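Local coordinates for RNA pseudouridylate synthase domain-containing protein 4 (Homo sapiens, PDB 5UBA) that isomerises uridine to pseudouridine in mitochondrial RNAs, including the 16S ribosomal RNA whose modification is needed to assemble a functional mitochondrial ribosome, at residues T175-L180 with A187-Q192. Sequence-based numbering, arbitrary orientation.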
ATOM      1  N   THR A 175      -1.531   7.964 -10.498  1.00 18.12           N
ATOM      2  CA  THR A 175      -1.245   8.166  -9.074  1.00 18.03           C
ATOM      3  C   THR A 175      -1.051   9.640  -8.802  1.00 17.58           C
ATOM      4  O   THR A 175      -0.164  10.252  -9.406  1.00 19.48           O
ATOM      5  CB  THR A 175       0.068   7.448  -8.714  1.00 18.32           C
ATOM      6  OG1 THR A 175      -0.045   6.059  -9.025  1.00 18.23           O
ATOM      7  CG2 THR A 175       0.402   7.623  -7.238  1.00 19.76           C
ATOM      8  N   GLN A 176      -1.844  10.217  -7.908  1.00 15.82           N
ATOM      9  CA  GLN A 176      -1.607  11.572  -7.419  1.00 17.13           C
ATOM     10  C   GLN A 176      -0.671  11.463  -6.232  1.00 16.77           C
ATOM     11  O   GLN A 176      -0.765  10.505  -5.453  1.00 17.12           O
ATOM     12  CB  GLN A 176      -2.919  12.258  -7.040  1.00 19.12           C
ATOM     13  CG  GLN A 176      -3.800  12.394  -8.275  1.00 22.11           C
ATOM     14  CD  GLN A 176      -5.163  12.993  -8.035  1.00 25.82           C
ATOM     15  OE1 GLN A 176      -5.501  13.448  -6.935  1.00 30.16           O
ATOM     16  NE2 GLN A 176      -5.962  13.018  -9.097  1.00 29.46           N
ATOM     17  N   TYR A 177       0.204  12.446  -6.053  1.00 16.54           N
ATOM     18  CA  TYR A 177       1.105  12.456  -4.901  1.00 15.69           C
ATOM     19  C   TYR A 177       1.357  13.831  -4.366  1.00 16.01           C
ATOM     20  O   TYR A 177       1.266  14.809  -5.097  1.00 16.67           O
ATOM     21  CB  TYR A 177       2.423  11.775  -5.232  1.00 15.25           C
ATOM     22  CG  TYR A 177       3.306  12.599  -6.141  1.00 15.77           C
ATOM     23  CD1 TYR A 177       3.190  12.523  -7.524  1.00 16.57           C
ATOM     24  CD2 TYR A 177       4.253  13.458  -5.598  1.00 16.65           C
ATOM     25  CE1 TYR A 177       4.000  13.303  -8.352  1.00 16.24           C
ATOM     26  CE2 TYR A 177       5.076  14.222  -6.417  1.00 16.66           C
ATOM     27  CZ  TYR A 177       4.942  14.128  -7.789  1.00 16.58           C
ATOM     28  OH  TYR A 177       5.750  14.919  -8.628  1.00 17.81           O
ATOM     29  N   GLN A 178       1.687  13.892  -3.083  1.00 16.07           N
ATOM     30  CA  GLN A 178       2.009  15.126  -2.398  1.00 17.29           C
ATOM     31  C   GLN A 178       3.011  14.811  -1.312  1.00 16.02           C
ATOM     32  O   GLN A 178       2.713  14.014  -0.403  1.00 16.02           O
ATOM     33  CB  GLN A 178       0.739  15.681  -1.750  1.00 19.36           C
ATOM     34  CG  GLN A 178       0.933  16.832  -0.793  1.00 21.53           C
ATOM     35  CD  GLN A 178       1.338  18.088  -1.488  1.00 25.15           C
ATOM     36  OE1 GLN A 178       0.544  18.662  -2.232  1.00 28.80           O
ATOM     37  NE2 GLN A 178       2.569  18.540  -1.247  1.00 27.01           N
ATOM     38  N   VAL A 179       4.165  15.450  -1.351  1.00 15.82           N
ATOM     39  CA  VAL A 179       5.100  15.358  -0.240  1.00 16.02           C
ATOM     40  C   VAL A 179       4.489  16.041   0.988  1.00 17.45           C
ATOM     41  O   VAL A 179       4.025  17.188   0.893  1.00 19.30           O
ATOM     42  CB  VAL A 179       6.468  15.982  -0.586  1.00 16.17           C
ATOM     43  CG1 VAL A 179       7.329  16.143   0.664  1.00 16.58           C
ATOM     44  CG2 VAL A 179       7.160  15.167  -1.673  1.00 16.44           C
ATOM     45  N   LEU A 180       4.500  15.348   2.121  1.00 16.07           N
ATOM     46  CA  LEU A 180       4.021  15.878   3.404  1.00 17.72           C
ATOM     47  C   LEU A 180       5.138  16.441   4.278  1.00 18.45           C
ATOM     48  O   LEU A 180       4.921  17.381   5.054  1.00 20.88           O
ATOM     49  CB  LEU A 180       3.323  14.777   4.186  1.00 18.45           C
ATOM     50  CG  LEU A 180       2.073  14.179   3.545  1.00 19.01           C
ATOM     51  CD1 LEU A 180       1.529  13.069   4.442  1.00 19.25           C
ATOM     52  CD2 LEU A 180       1.050  15.278   3.250  1.00 20.89           C
ATOM     53  N   ALA A 187      11.599  11.465   2.066  1.00 15.12           N
ATOM     54  CA  ALA A 187      10.314  12.110   2.171  1.00 14.91           C
ATOM     55  C   ALA A 187       9.210  11.217   2.728  1.00 14.15           C
ATOM     56  O   ALA A 187       9.264  10.005   2.562  1.00 14.71           O
ATOM     57  CB  ALA A 187       9.894  12.658   0.835  1.00 15.26           C
ATOM     58  N   LEU A 188       8.256  11.827   3.421  1.00 14.57           N
ATOM     59  CA  LEU A 188       6.962  11.210   3.720  1.00 14.84           C
ATOM     60  C   LEU A 188       6.022  11.711   2.636  1.00 14.58           C
ATOM     61  O   LEU A 188       5.869  12.945   2.489  1.00 14.39           O
ATOM     62  CB  LEU A 188       6.463  11.619   5.097  1.00 15.46           C
ATOM     63  CG  LEU A 188       5.052  11.149   5.469  1.00 16.13           C
ATOM     64  CD1 LEU A 188       4.936   9.629   5.450  1.00 16.52           C
ATOM     65  CD2 LEU A 188       4.630  11.728   6.822  1.00 17.17           C
ATOM     66  N   VAL A 189       5.399  10.793   1.903  1.00 13.99           N
ATOM     67  CA  VAL A 189       4.624  11.138   0.720  1.00 13.98           C
ATOM     68  C   VAL A 189       3.220  10.551   0.838  1.00 14.01           C
ATOM     69  O   VAL A 189       3.076   9.362   1.133  1.00 14.04           O
ATOM     70  CB  VAL A 189       5.279  10.619  -0.579  1.00 13.43           C
ATOM     71  CG1 VAL A 189       4.538  11.103  -1.824  1.00 14.34           C
ATOM     72  CG2 VAL A 189       6.763  10.996  -0.648  1.00 14.54           C
ATOM     73  N   GLU A 190       2.210  11.392   0.602  1.00 14.45           N
ATOM     74  CA  GLU A 190       0.824  10.943   0.498  1.00 15.31           C
ATOM     75  C   GLU A 190       0.533  10.598  -0.952  1.00 16.09           C
ATOM     76  O   GLU A 190       0.840  11.373  -1.867  1.00 16.71           O
ATOM     77  CB  GLU A 190      -0.139  12.023   1.002  1.00 17.70           C
ATOM     78  CG  GLU A 190      -1.589  11.551   1.147  1.00 20.61           C
ATOM     79  CD  GLU A 190      -2.446  12.459   2.066  1.00 24.16           C
ATOM     80  OE1 GLU A 190      -2.915  13.495   1.511  1.00 23.44           O
ATOM     81  OE2 GLU A 190      -2.686  12.186   3.313  1.00 24.62           O
ATOM     82  N   LEU A 191      -0.036   9.420  -1.169  1.00 15.23           N
ATOM     83  CA  LEU A 191      -0.310   8.898  -2.499  1.00 15.72           C
ATOM     84  C   LEU A 191      -1.780   8.590  -2.625  1.00 16.15           C
ATOM     85  O   LEU A 191      -2.379   8.029  -1.696  1.00 15.87           O
ATOM     86  CB  LEU A 191       0.461   7.605  -2.674  1.00 16.61           C
ATOM     87  CG  LEU A 191       1.975   7.708  -2.436  1.00 18.22           C
ATOM     88  CD1 LEU A 191       2.591   6.364  -2.167  1.00 20.83           C
ATOM     89  CD2 LEU A 191       2.590   8.386  -3.637  1.00 18.69           C
ATOM     90  N   GLN A 192      -2.347   8.893  -3.784  1.00 16.85           N
ATOM     91  CA  GLN A 192      -3.721   8.524  -4.065  1.00 17.55           C
ATOM     92  C   GLN A 192      -3.717   7.854  -5.406  1.00 18.37           C
ATOM     93  O   GLN A 192      -3.698   8.553  -6.439  1.00 19.70           O
ATOM     94  CB  GLN A 192      -4.682   9.721  -4.031  1.00 18.76           C
ATOM     95  CG  GLN A 192      -6.100   9.281  -4.402  1.00 20.03           C
ATOM     96  CD  GLN A 192      -7.158  10.344  -4.281  1.00 22.35           C
ATOM     97  OE1 GLN A 192      -6.920  11.456  -3.825  1.00 24.29           O
ATOM     98  NE2 GLN A 192      -8.366   9.986  -4.703  1.00 22.34           N
TER
HETATM   99  O   HOH W   1      -4.539  13.320  -4.082  1.00 29.62           O
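Gln176 and Gln192 form a hydrogen-bonded pair in an antiparallel β hairpin of the pseudouridine synthase domain, their side chains side by side. Their amide planes are turned 53° apart, and both OE1 atoms, 4.0 Å from each other, accept hydrogen bonds from one water; Gln192 OE1 also accepts from Lys114 of strand 112-120. Reciprocal backbone bonds join this pair and Gln178 with Glu190; Leu180 N bonds to Leu188 O at 2.8 Å. On the face shared with Gln176 and Gln192, Gln178, its CG anti to the backbone N (chi1 170°) and its chain bent at CG, hydrogen-bonds forward from NE2 to Val179 O at 2.9 Å. Leu180 lies across Glu190, CD1 4.0 Å from Glu190 CB, while Glu190 OE2 is hydrogen-bonded to Trp116 NE1. The other face is mainly apolar: Leu191 CD2 packs on Tyr177 CB at 3.7 Å, and Val179 CG2 meets Val189 CG2 at 4.3 Å. Tyr177 CG sits between the backbone N and the carbonyl carbon (chi1 73°), carrying the ring away from 187-192; its OH is hydrogen-bonded to Pro125 O. The chemistry thus divides by face: mainly apolar packing, with Leu191 and Tyr177 meeting helix 200-209, against a water-linked amide pair in which Lys114 would probably polarise the Gln192 side-chain amide through OE1.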